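Side-chain contacts in VWFA domain-containing protein (Bacteroides thetaiotaomicron, PDB 3IBS), which is of unknown function but carries a magnesium-binding von Willebrand factor type A domain and is probably a membrane protein of the Bat family: residues Q27-S32 / V195-S200; A97-T102 / V129-A134; T64-T69 / K76-S81. All coordinates share one frame; numbering follows the deposited sequence. Where two conformers were deposited one is given.

Interaction 1. Residues Q27-S32 / V195-S200; sequences QDVQPS and VDNSNS
Asn197 turns the oxygen end of its carboxamide onto the backbone of Gln30, and Val29 touches that same oxygen with CG2. The bond from Gln30 N to Asn197 OD1 measures 3.0 Å and is nearly straight, with 167° at the hydrogen; the donor lies in the carbonyl plane of the amide. With CG anti to its own carbonyl carbon (chi1 -69°), Asn197 carries the carboxamide over to the other loop. Gln30's side chain meets the amide obliquely: its CB sits 3.6 Å from Asn197 OD1, but the bent chain then leads away, and the two amide planes are turned 65° apart. Val29 and Asn197 pass alongside one another, pointing opposite ways, with Val29 CG2 3.4 Å from Asn197 OD1 and 3.7 Å from Asp196 O. Residues 27-32 belong to the loop between strand 13-19 and helix 33-46, whose earlier part supplies the magnesium ligands Ser21 and Ser23 of a MIDAS-like Asp-x-Ser-x-Ser site. The Asn197 bond ties this loop to the one after the last strand, beside the site: the Val29 side chain is about 13 Å from the ion. A water donates to Asn197 OD1 at 2.9 Å and to Gln30 O at 2.7 Å, so Gln30 N directly and Gln30 O through the water are tied to Asn197. Next in the chain, Asp196 OD1 accepts from Ser198 N, in an Asx turn, and from Ser198 OG, which pins the loop round Asn197. Val29 also packs on Lys36 and Val147.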
ATOM      1  N   GLN A  27      -4.010   3.799  -5.883  1.00 13.14           N
ATOM      2  CA  GLN A  27      -5.405   3.359  -5.772  1.00 14.03           C
ATOM      3  C   GLN A  27      -6.133   3.961  -4.558  1.00 14.22           C
ATOM      4  O   GLN A  27      -6.978   3.299  -3.928  1.00 14.71           O
ATOM      5  CB  GLN A  27      -5.494   1.811  -5.804  1.00 13.85           C
ATOM      6  CG  GLN A  27      -5.013   1.222  -7.152  1.00 15.33           C
ATOM      7  CD  GLN A  27      -5.207  -0.306  -7.281  1.00 19.41           C
ATOM      8  OE1 GLN A  27      -5.797  -0.940  -6.422  1.00 20.00           O
ATOM      9  NE2 GLN A  27      -4.694  -0.884  -8.366  1.00 19.58           N
ATOM     10  N   ASP A  28      -5.795   5.212  -4.242  1.00 13.92           N
ATOM     11  CA  ASP A  28      -6.473   5.997  -3.191  1.00 14.76           C
ATOM     12  C   ASP A  28      -7.757   6.676  -3.673  1.00 14.92           C
ATOM     13  O   ASP A  28      -8.489   7.287  -2.892  1.00 15.41           O
ATOM     14  CB  ASP A  28      -5.519   7.024  -2.533  1.00 14.00           C
ATOM     15  CG  ASP A  28      -4.838   7.951  -3.532  1.00 13.53           C
ATOM     16  OD1 ASP A  28      -4.892   7.730  -4.766  1.00  9.89           O
ATOM     17  OD2 ASP A  28      -4.207   8.914  -3.054  1.00 14.48           O
ATOM     18  N   VAL A  29      -8.015   6.582  -4.967  1.00 15.37           N
ATOM     19  CA  VAL A  29      -9.342   6.845  -5.506  1.00 15.72           C
ATOM     20  C   VAL A  29      -9.621   5.654  -6.425  1.00 15.55           C
ATOM     21  O   VAL A  29      -8.697   5.111  -7.028  1.00 15.43           O
ATOM     22  CB  VAL A  29      -9.441   8.236  -6.204  1.00 16.21           C
ATOM     23  CG1 VAL A  29      -8.580   8.299  -7.426  1.00 17.27           C
ATOM     24  CG2 VAL A  29     -10.902   8.575  -6.575  1.00 16.78           C
ATOM     25  N   GLN A  30     -10.875   5.217  -6.479  1.00 15.05           N
ATOM     26  CA  GLN A  30     -11.228   3.945  -7.105  1.00 15.51           C
ATOM     27  C   GLN A  30     -11.589   4.069  -8.585  1.00 14.49           C
ATOM     28  O   GLN A  30     -12.252   5.021  -8.960  1.00 14.44           O
ATOM     29  CB  GLN A  30     -12.395   3.326  -6.350  1.00 15.69           C
ATOM     30  CG  GLN A  30     -12.036   3.005  -4.922  1.00 20.03           C
ATOM     31  CD  GLN A  30     -10.921   1.986  -4.857  1.00 24.58           C
ATOM     32  OE1 GLN A  30     -11.083   0.839  -5.302  1.00 26.91           O
ATOM     33  NE2 GLN A  30      -9.780   2.395  -4.325  1.00 25.18           N
ATOM     34  N   PRO A  31     -11.147   3.109  -9.425  1.00 14.02           N
ATOM     35  CA  PRO A  31     -10.232   1.989  -9.143  1.00 13.51           C
ATOM     36  C   PRO A  31      -8.752   2.390  -9.031  1.00 12.90           C
ATOM     37  O   PRO A  31      -7.972   1.672  -8.403  1.00 12.44           O
ATOM     38  CB  PRO A  31     -10.417   1.051 -10.353  1.00 13.72           C
ATOM     39  CG  PRO A  31     -11.597   1.572 -11.107  1.00 13.94           C
ATOM     40  CD  PRO A  31     -11.711   3.022 -10.784  1.00 14.13           C
ATOM     41  N   SER A  32      -8.373   3.505  -9.652  1.00 12.21           N
ATOM     42  CA  SER A  32      -7.044   4.108  -9.485  1.00 11.63           C
ATOM     43  C   SER A  32      -7.218   5.572  -9.868  1.00 11.41           C
ATOM     44  O   SER A  32      -8.278   5.937 -10.374  1.00 11.04           O
ATOM     45  CB  SER A  32      -6.010   3.462 -10.422  1.00 11.90           C
ATOM     46  OG  SER A  32      -6.308   3.717 -11.804  1.00 11.63           O
ATOM     47  N   VAL A 195     -10.857  15.500  -6.980  1.00 16.60           N
ATOM     48  CA  VAL A 195     -11.589  14.343  -7.413  1.00 17.80           C
ATOM     49  C   VAL A 195     -11.601  13.380  -6.206  1.00 19.47           C
ATOM     50  O   VAL A 195     -10.561  13.114  -5.618  1.00 20.16           O
ATOM     51  CB  VAL A 195     -10.943  13.706  -8.661  1.00 17.62           C
ATOM     52  CG1 VAL A 195     -11.630  12.395  -9.036  1.00 17.87           C
ATOM     53  CG2 VAL A 195     -10.972  14.683  -9.851  1.00 15.87           C
ATOM     54  N   ASP A 196     -12.783  12.934  -5.805  1.00 20.75           N
ATOM     55  CA  ASP A 196     -12.915  11.825  -4.846  1.00 22.37           C
ATOM     56  C   ASP A 196     -13.783  10.709  -5.469  1.00 22.77           C
ATOM     57  O   ASP A 196     -13.916  10.646  -6.688  1.00 22.71           O
ATOM     58  CB  ASP A 196     -13.474  12.323  -3.509  1.00 22.62           C
ATOM     59  CG  ASP A 196     -14.837  12.987  -3.648  1.00 24.46           C
ATOM     60  OD1 ASP A 196     -15.567  12.698  -4.629  1.00 24.88           O
ATOM     61  OD2 ASP A 196     -15.180  13.805  -2.765  1.00 26.79           O
ATOM     62  N   ASN A 197     -14.378   9.844  -4.651  1.00 23.92           N
ATOM     63  CA  ASN A 197     -15.121   8.699  -5.192  1.00 24.71           C
ATOM     64  C   ASN A 197     -16.513   9.006  -5.756  1.00 25.33           C
ATOM     65  O   ASN A 197     -17.078   8.207  -6.503  1.00 25.79           O
ATOM     66  CB  ASN A 197     -15.155   7.546  -4.185  1.00 24.88           C
ATOM     67  CG  ASN A 197     -13.788   6.908  -3.997  1.00 25.12           C
ATOM     68  OD1 ASN A 197     -13.102   6.578  -4.971  1.00 22.93           O
ATOM     69  ND2 ASN A 197     -13.377   6.741  -2.740  1.00 24.26           N
ATOM     70  N   SER A 198     -17.051  10.175  -5.426  1.00 26.06           N
ATOM     71  CA  SER A 198     -18.347  10.594  -5.951  1.00 26.40           C
ATOM     72  C   SER A 198     -18.205  11.163  -7.373  1.00 26.75           C
ATOM     73  O   SER A 198     -17.089  11.248  -7.931  1.00 26.75           O
ATOM     74  CB  SER A 198     -18.968  11.637  -5.022  1.00 26.57           C
ATOM     75  OG  SER A 198     -18.275  12.877  -5.124  1.00 27.90           O
ATOM     76  N   ASN A 199     -19.336  11.581  -7.935  1.00 26.59           N
ATOM     77  CA  ASN A 199     -19.393  12.202  -9.256  1.00 26.92           C
ATOM     78  C   ASN A 199     -19.238  13.728  -9.174  1.00 26.61           C
ATOM     79  O   ASN A 199     -19.445  14.440 -10.172  1.00 26.43           O
ATOM     80  CB  ASN A 199     -20.722  11.835  -9.943  1.00 27.23           C
ATOM     81  CG  ASN A 199     -21.946  12.197  -9.094  1.00 28.99           C
ATOM     82  OD1 ASN A 199     -21.822  12.806  -8.026  1.00 30.21           O
ATOM     83  ND2 ASN A 199     -23.135  11.812  -9.565  1.00 29.23           N
ATOM     84  N   SER A 200     -18.877  14.220  -7.987  1.00 25.96           N
ATOM     85  CA  SER A 200     -18.831  15.660  -7.716  1.00 25.88           C
ATOM     86  C   SER A 200     -17.898  16.447  -8.642  1.00 25.27           C
ATOM     87  O   SER A 200     -18.267  17.512  -9.145  1.00 25.12           O
ATOM     88  CB  SER A 200     -18.480  15.941  -6.245  1.00 25.94           C
ATOM     89  OG  SER A 200     -17.133  15.584  -5.963  1.00 26.86           O
TER
HETATM   90  O   HOH W   1     -14.243   6.299  -7.619  1.00 17.26           O

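Interaction 2. Residues A97-T102 / V129-A134; sequences AINLAT and VEAAKA
Helices 97-102 and 129-134 run side by side in the same direction, their axes approaching to 9.0 Å at an angle of 19°, with Asn99 and Ala131 bringing their CA atoms to 6.0 Å. The small Ala131 sits at the closest approach, which is consistent with the short spacing: its CB points at the other helix and is met by two side chains. One is Ile98, with CG2 3.9 Å from Ala131 CB and also against the carbonyl oxygen of that residue. The other is Asn99, whose OD1 lies over the methyl at 3.3 Å from Ala131 CB. Further along Ile98, the extended CG1-CD1 arm (chi2 173°) carries CD1 to 4.1 Å from Ala132 CB, so the two methyl ends of one isoleucine rest on successive alanines. No direct hydrogen bond joins the helices. A water does it instead, donating to Asn99 OD1 and to Ala131 O at 2.7 Å each. Thr102 OG1 donates back to Asn99 O within its own helix. Ile98 also packs on Ile115 and Val117 of strand 113-119, while Ala97 and Ala101 lie against strands 52-58 and 13-19; Ile184 of helix 178-187 touches both Ile98 and Ala132, bringing a third helix up to the pair, in the Rossmann-like manner of the von Willebrand factor type A domain, whose helices pack on a central sheet.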
ATOM      1  N   ALA A  97       2.364  20.398 -21.237  1.00 14.06           N
ATOM      2  CA  ALA A  97       1.040  19.936 -21.670  1.00 13.82           C
ATOM      3  C   ALA A  97       0.094  21.111 -21.948  1.00 13.65           C
ATOM      4  O   ALA A  97      -0.575  21.146 -22.981  1.00 13.20           O
ATOM      5  CB  ALA A  97       0.429  18.939 -20.660  1.00 12.81           C
ATOM      6  N   ILE A  98       0.084  22.096 -21.046  1.00 13.44           N
ATOM      7  CA  ILE A  98      -0.725  23.294 -21.228  1.00 13.13           C
ATOM      8  C   ILE A  98      -0.297  24.049 -22.476  1.00 13.25           C
ATOM      9  O   ILE A  98      -1.160  24.522 -23.230  1.00 13.74           O
ATOM     10  CB  ILE A  98      -0.671  24.237 -19.975  1.00 12.51           C
ATOM     11  CG1 ILE A  98      -1.358  23.580 -18.771  1.00 12.85           C
ATOM     12  CG2 ILE A  98      -1.325  25.609 -20.271  1.00 13.81           C
ATOM     13  CD1 ILE A  98      -1.198  24.379 -17.441  1.00 10.42           C
ATOM     14  N   ASN A  99       1.015  24.180 -22.688  1.00 13.21           N
ATOM     15  CA  ASN A  99       1.544  24.906 -23.863  1.00 13.86           C
ATOM     16  C   ASN A  99       1.162  24.176 -25.148  1.00 13.77           C
ATOM     17  O   ASN A  99       0.780  24.811 -26.131  1.00 13.35           O
ATOM     18  CB  ASN A  99       3.063  25.060 -23.810  1.00 13.33           C
ATOM     19  CG  ASN A  99       3.523  26.109 -22.806  1.00 17.34           C
ATOM     20  OD1 ASN A  99       2.746  26.985 -22.349  1.00 18.90           O
ATOM     21  ND2 ASN A  99       4.803  26.041 -22.473  1.00 15.57           N
ATOM     22  N   LEU A 100       1.261  22.841 -25.135  1.00 13.71           N
ATOM     23  CA  LEU A 100       0.823  22.045 -26.290  1.00 13.81           C
ATOM     24  C   LEU A 100      -0.688  22.225 -26.518  1.00 14.23           C
ATOM     25  O   LEU A 100      -1.149  22.382 -27.656  1.00 13.81           O
ATOM     26  CB  LEU A 100       1.173  20.562 -26.094  1.00 13.95           C
ATOM     27  CG  LEU A 100       0.744  19.535 -27.163  1.00 13.90           C
ATOM     28  CD1 LEU A 100       1.330  19.869 -28.575  1.00 13.82           C
ATOM     29  CD2 LEU A 100       1.140  18.113 -26.713  1.00 12.31           C
ATOM     30  N   ALA A 101      -1.466  22.217 -25.439  1.00 14.20           N
ATOM     31  CA  ALA A 101      -2.915  22.432 -25.587  1.00 14.76           C
ATOM     32  C   ALA A 101      -3.262  23.763 -26.257  1.00 14.81           C
ATOM     33  O   ALA A 101      -4.122  23.808 -27.143  1.00 13.90           O
ATOM     34  CB  ALA A 101      -3.650  22.292 -24.240  1.00 14.74           C
ATOM     35  N   THR A 102      -2.605  24.845 -25.840  1.00 15.86           N
ATOM     36  CA  THR A 102      -2.871  26.160 -26.451  1.00 16.48           C
ATOM     37  C   THR A 102      -2.585  26.187 -27.955  1.00 16.86           C
ATOM     38  O   THR A 102      -3.263  26.899 -28.686  1.00 17.32           O
ATOM     39  CB  THR A 102      -2.080  27.320 -25.783  1.00 16.77           C
ATOM     40  OG1 THR A 102      -0.733  27.312 -26.267  1.00 19.67           O
ATOM     41  CG2 THR A 102      -2.081  27.185 -24.263  1.00 15.56           C
ATOM     42  N   VAL A 129       2.437  27.317 -13.940  1.00 15.74           N
ATOM     43  CA  VAL A 129       1.682  28.513 -13.596  1.00 16.56           C
ATOM     44  C   VAL A 129       1.851  29.611 -14.683  1.00 17.03           C
ATOM     45  O   VAL A 129       0.876  30.279 -15.065  1.00 16.60           O
ATOM     46  CB  VAL A 129       2.090  29.012 -12.171  1.00 17.38           C
ATOM     47  CG1 VAL A 129       1.566  30.361 -11.905  1.00 16.69           C
ATOM     48  CG2 VAL A 129       1.624  27.998 -11.082  1.00 15.80           C
ATOM     49  N   GLU A 130       3.085  29.773 -15.182  1.00 17.07           N
ATOM     50  CA  GLU A 130       3.374  30.671 -16.300  1.00 17.37           C
ATOM     51  C   GLU A 130       2.628  30.220 -17.555  1.00 17.05           C
ATOM     52  O   GLU A 130       2.020  31.031 -18.258  1.00 16.94           O
ATOM     53  CB  GLU A 130       4.879  30.683 -16.590  1.00 18.38           C
ATOM     54  CG  GLU A 130       5.778  31.125 -15.386  1.00 23.39           C
ATOM     55  CD  GLU A 130       6.389  29.953 -14.567  1.00 28.83           C
ATOM     56  OE1 GLU A 130       5.645  29.002 -14.122  1.00 27.36           O
ATOM     57  OE2 GLU A 130       7.639  30.016 -14.359  1.00 29.11           O
ATOM     58  N   ALA A 131       2.672  28.916 -17.836  1.00 16.17           N
ATOM     59  CA  ALA A 131       1.949  28.358 -18.965  1.00 15.63           C
ATOM     60  C   ALA A 131       0.441  28.640 -18.867  1.00 15.62           C
ATOM     61  O   ALA A 131      -0.201  28.991 -19.870  1.00 15.53           O
ATOM     62  CB  ALA A 131       2.208  26.860 -19.075  1.00 15.28           C
ATOM     63  N   ALA A 132      -0.117  28.491 -17.669  1.00 14.68           N
ATOM     64  CA  ALA A 132      -1.558  28.705 -17.461  1.00 14.55           C
ATOM     65  C   ALA A 132      -1.937  30.175 -17.624  1.00 14.47           C
ATOM     66  O   ALA A 132      -2.994  30.497 -18.173  1.00 14.32           O
ATOM     67  CB  ALA A 132      -2.005  28.194 -16.084  1.00 13.92           C
ATOM     68  N   LYS A 133      -1.075  31.055 -17.134  1.00 14.71           N
ATOM     69  CA  LYS A 133      -1.264  32.483 -17.292  1.00 14.73           C
ATOM     70  C   LYS A 133      -1.243  32.855 -18.792  1.00 14.04           C
ATOM     71  O   LYS A 133      -2.139  33.585 -19.267  1.00 13.85           O
ATOM     72  CB  LYS A 133      -0.196  33.247 -16.488  1.00 15.79           C
ATOM     73  CG  LYS A 133      -0.202  34.787 -16.639  1.00 18.43           C
ATOM     74  CD  LYS A 133       0.627  35.416 -15.491  1.00 24.65           C
ATOM     75  CE  LYS A 133       2.124  35.011 -15.574  1.00 27.78           C
ATOM     76  NZ  LYS A 133       2.690  34.518 -14.269  1.00 29.47           N
ATOM     77  N   ALA A 134      -0.249  32.352 -19.529  1.00 12.86           N
ATOM     78  CA  ALA A 134      -0.172  32.601 -20.991  1.00 12.44           C
ATOM     79  C   ALA A 134      -1.400  32.067 -21.744  1.00 11.81           C
ATOM     80  O   ALA A 134      -1.861  32.702 -22.683  1.00 11.58           O
ATOM     81  CB  ALA A 134       1.132  32.045 -21.592  1.00 12.20           C
TER
HETATM   82  O   HOH W   2       0.374  28.250 -22.425  1.00 17.59           O

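Interaction 3. Residues T64-T69 / K76-S81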
ATOM      1  N   THR A  64       0.009  14.704 -28.016  1.00 17.14           N
ATOM      2  CA  THR A  64      -1.383  14.707 -28.402  1.00 17.28           C
ATOM      3  C   THR A  64      -1.895  13.294 -28.565  1.00 17.80           C
ATOM      4  O   THR A  64      -1.420  12.548 -29.433  1.00 18.27           O
ATOM      5  CB  THR A  64      -1.568  15.451 -29.746  1.00 17.91           C
ATOM      6  OG1 THR A  64      -1.159  16.820 -29.577  1.00 17.58           O
ATOM      7  CG2 THR A  64      -3.057  15.399 -30.196  1.00 16.76           C
ATOM      8  N   GLN A  65      -2.876  12.930 -27.756  1.00 17.22           N
ATOM      9  CA  GLN A  65      -3.467  11.584 -27.817  1.00 17.43           C
ATOM     10  C   GLN A  65      -4.643  11.633 -28.763  1.00 16.89           C
ATOM     11  O   GLN A  65      -4.829  10.741 -29.557  1.00 18.12           O
ATOM     12  CB  GLN A  65      -3.895  11.092 -26.417  1.00 17.19           C
ATOM     13  CG  GLN A  65      -4.820   9.818 -26.377  1.00 17.19           C
ATOM     14  CD  GLN A  65      -4.054   8.529 -26.646  1.00 20.01           C
ATOM     15  OE1 GLN A  65      -2.820   8.543 -26.787  1.00 20.32           O
ATOM     16  NE2 GLN A  65      -4.774   7.403 -26.717  1.00 18.75           N
ATOM     17  N   LEU A  66      -5.416  12.706 -28.693  1.00 17.22           N
ATOM     18  CA  LEU A  66      -6.588  12.890 -29.542  1.00 16.79           C
ATOM     19  C   LEU A  66      -6.613  14.330 -30.066  1.00 17.37           C
ATOM     20  O   LEU A  66      -6.727  15.263 -29.285  1.00 16.91           O
ATOM     21  CB  LEU A  66      -7.867  12.571 -28.760  1.00 16.80           C
ATOM     22  CG  LEU A  66      -9.206  12.810 -29.473  1.00 18.23           C
ATOM     23  CD1 LEU A  66      -9.513  11.673 -30.486  1.00 18.45           C
ATOM     24  CD2 LEU A  66     -10.319  12.965 -28.454  1.00 18.06           C
ATOM     25  N   PRO A  67      -6.489  14.511 -31.398  1.00 17.81           N
ATOM     26  CA  PRO A  67      -6.625  15.843 -31.993  1.00 18.11           C
ATOM     27  C   PRO A  67      -8.058  16.295 -31.833  1.00 18.55           C
ATOM     28  O   PRO A  67      -8.986  15.455 -31.789  1.00 18.46           O
ATOM     29  CB  PRO A  67      -6.264  15.625 -33.485  1.00 18.05           C
ATOM     30  CG  PRO A  67      -5.438  14.353 -33.483  1.00 19.15           C
ATOM     31  CD  PRO A  67      -6.127  13.499 -32.409  1.00 17.99           C
ATOM     32  N   ILE A  68      -8.227  17.607 -31.681  1.00 18.06           N
ATOM     33  CA  ILE A  68      -9.519  18.205 -31.388  1.00 17.63           C
ATOM     34  C   ILE A  68     -10.577  17.752 -32.404  1.00 17.20           C
ATOM     35  O   ILE A  68     -10.360  17.837 -33.618  1.00 17.55           O
ATOM     36  CB  ILE A  68      -9.400  19.753 -31.305  1.00 17.74           C
ATOM     37  CG1 ILE A  68     -10.712  20.360 -30.821  1.00 20.78           C
ATOM     38  CG2 ILE A  68      -8.968  20.376 -32.655  1.00 17.25           C
ATOM     39  CD1 ILE A  68     -10.537  21.472 -29.781  1.00 24.02           C
ATOM     40  N   THR A  69     -11.708  17.258 -31.909  1.00 16.42           N
ATOM     41  CA  THR A  69     -12.676  16.581 -32.771  1.00 15.51           C
ATOM     42  C   THR A  69     -14.087  16.662 -32.191  1.00 16.61           C
ATOM     43  O   THR A  69     -14.269  16.771 -30.972  1.00 16.13           O
ATOM     44  CB  THR A  69     -12.273  15.080 -33.032  1.00 15.70           C
ATOM     45  OG1 THR A  69     -13.135  14.488 -34.030  1.00 14.60           O
ATOM     46  CG2 THR A  69     -12.299  14.227 -31.714  1.00 12.37           C
ATOM     47  N   LYS A  76     -13.993   8.521 -27.054  1.00 20.04           N
ATOM     48  CA  LYS A  76     -14.098   7.492 -26.023  1.00 20.37           C
ATOM     49  C   LYS A  76     -13.200   6.268 -26.273  1.00 20.62           C
ATOM     50  O   LYS A  76     -12.633   5.717 -25.330  1.00 18.84           O
ATOM     51  CB  LYS A  76     -15.567   7.102 -25.811  1.00 20.45           C
ATOM     52  CG  LYS A  76     -16.332   8.245 -25.140  1.00 22.23           C
ATOM     53  CD  LYS A  76     -17.839   8.057 -25.144  1.00 25.13           C
ATOM     54  CE  LYS A  76     -18.336   7.817 -23.760  1.00 24.01           C
ATOM     55  NZ  LYS A  76     -19.797   7.543 -23.746  1.00 27.20           N
HETATM   56  N   MSE A  77     -13.047   5.849 -27.526  0.50 20.92           N
HETATM   57  CA  MSE A  77     -12.183   4.699 -27.778  0.50 21.96           C
HETATM   58  C   MSE A  77     -10.677   5.051 -27.703  0.50 21.14           C
HETATM   59  O   MSE A  77      -9.860   4.185 -27.393  0.50 20.58           O
HETATM   60  CB  MSE A  77     -12.576   3.966 -29.069  0.50 22.90           C
HETATM   61  CG  MSE A  77     -11.998   4.520 -30.327  0.50 28.51           C
HETATM   62 SE   MSE A  77     -10.257   3.745 -30.715  0.50 44.49          SE
HETATM   63  CE  MSE A  77     -10.274   3.986 -32.660  0.50 38.86           C
ATOM     64  N   PHE A  78     -10.327   6.315 -27.960  1.00 20.22           N
ATOM     65  CA  PHE A  78      -8.949   6.808 -27.729  1.00 20.39           C
ATOM     66  C   PHE A  78      -8.616   6.891 -26.231  1.00 20.66           C
ATOM     67  O   PHE A  78      -7.476   6.720 -25.806  1.00 19.88           O
ATOM     68  CB  PHE A  78      -8.754   8.183 -28.388  1.00 19.96           C
ATOM     69  CG  PHE A  78      -8.368   8.095 -29.852  1.00 20.98           C
ATOM     70  CD1 PHE A  78      -9.211   7.480 -30.786  1.00 21.15           C
ATOM     71  CD2 PHE A  78      -7.162   8.612 -30.294  1.00 20.91           C
ATOM     72  CE1 PHE A  78      -8.854   7.386 -32.152  1.00 17.66           C
ATOM     73  CE2 PHE A  78      -6.805   8.519 -31.643  1.00 20.84           C
ATOM     74  CZ  PHE A  78      -7.652   7.888 -32.562  1.00 19.18           C
ATOM     75  N   LEU A  79      -9.648   7.145 -25.445  1.00 21.26           N
ATOM     76  CA  LEU A  79      -9.539   7.207 -24.001  1.00 22.53           C
ATOM     77  C   LEU A  79      -9.131   5.849 -23.461  1.00 22.78           C
ATOM     78  O   LEU A  79      -8.218   5.747 -22.653  1.00 22.45           O
ATOM     79  CB  LEU A  79     -10.898   7.624 -23.426  1.00 22.07           C
ATOM     80  CG  LEU A  79     -11.087   7.959 -21.965  1.00 22.72           C
ATOM     81  CD1 LEU A  79     -10.105   9.034 -21.504  1.00 20.54           C
ATOM     82  CD2 LEU A  79     -12.527   8.395 -21.753  1.00 21.19           C
ATOM     83  N   GLU A  80      -9.789   4.800 -23.957  1.00 23.93           N
ATOM     84  CA  GLU A  80      -9.577   3.440 -23.459  1.00 24.83           C
ATOM     85  C   GLU A  80      -8.132   2.943 -23.609  1.00 24.14           C
ATOM     86  O   GLU A  80      -7.640   2.168 -22.777  1.00 24.00           O
ATOM     87  CB  GLU A  80     -10.603   2.474 -24.102  1.00 25.76           C
ATOM     88  CG  GLU A  80     -10.149   1.016 -24.278  1.00 29.77           C
ATOM     89  CD  GLU A  80      -9.251   0.804 -25.515  1.00 36.35           C
ATOM     90  OE1 GLU A  80      -9.494   1.439 -26.584  1.00 37.87           O
ATOM     91  OE2 GLU A  80      -8.298  -0.009 -25.412  1.00 38.63           O
ATOM     92  N   SER A  81      -7.445   3.386 -24.657  1.00 23.54           N
ATOM     93  CA  SER A  81      -6.082   2.921 -24.916  1.00 22.73           C
ATOM     94  C   SER A  81      -5.010   3.626 -24.040  1.00 21.99           C
ATOM     95  O   SER A  81      -3.833   3.249 -24.062  1.00 22.53           O
ATOM     96  CB  SER A  81      -5.760   3.067 -26.409  1.00 23.28           C
ATOM     97  OG  SER A  81      -5.364   4.405 -26.714  1.00 26.31           O
TER
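Leu66 and Phe78 meet in the close-packed part of this contact, their side chains nearly perpendicular. Leu66 CD1 lies over one face of the Phe78 ring, 4.0 Å from the centroid and 21° off the ring normal, a CH-pi contact displaced toward the CG side, where CD1 and Phe78 CG are 3.8 Å apart. The ring's edge is met by a main-chain oxygen: Gln65 O lies near the ring plane, 3.2 Å from Phe78 CD2. With CG anti to the backbone N (chi1 167°) and a bend at chi2, the chain of Gln65 turns toward the helix backbone, where NE2 gives a hydrogen bond to Phe78 O at 2.9 Å, with 151° at the hydrogen and the acceptor close to the amide plane. With an alanine in place of Gln65 the carboxamide is gone, and Phe78 O would probably lose this link to the strand, with a gap opened beside Ser81. The solvent side belongs to Ser81, an exposed residue whose OG stands 3.1 Å from Gln65 NE2. The buried Leu79 faces the other way, onto helix 33-46 and Met55. Gln65 and Leu66 both pair with Met55 of the antiparallel strand 52-58, which makes a classic beta bulge in the outermost strand of this chain's von Willebrand factor type A sheet, just ahead of the helix 72-80 that packs back on it.

Overall arrangement
From the N terminus, the chain leaves strand 13-19 through the metal-site loop and reaches 27-32, where interaction 1 opens a loop that closes only at 195-200, just before the last helix. The other two contacts are nested within it. Interaction 3 closes first, a short loop that folds helix 72-80 back on the outermost strand 62-69; interaction 2 follows in series and pairs helix 94-102 with helix 128-136. Those two touch where Leu100 CD2 meets Thr64 N at 3.8 Å. Interactions 1 and 2 lie on opposite sides of the chain's centre, their centres about 26 Å apart, and all three belong to one von Willebrand factor type A domain.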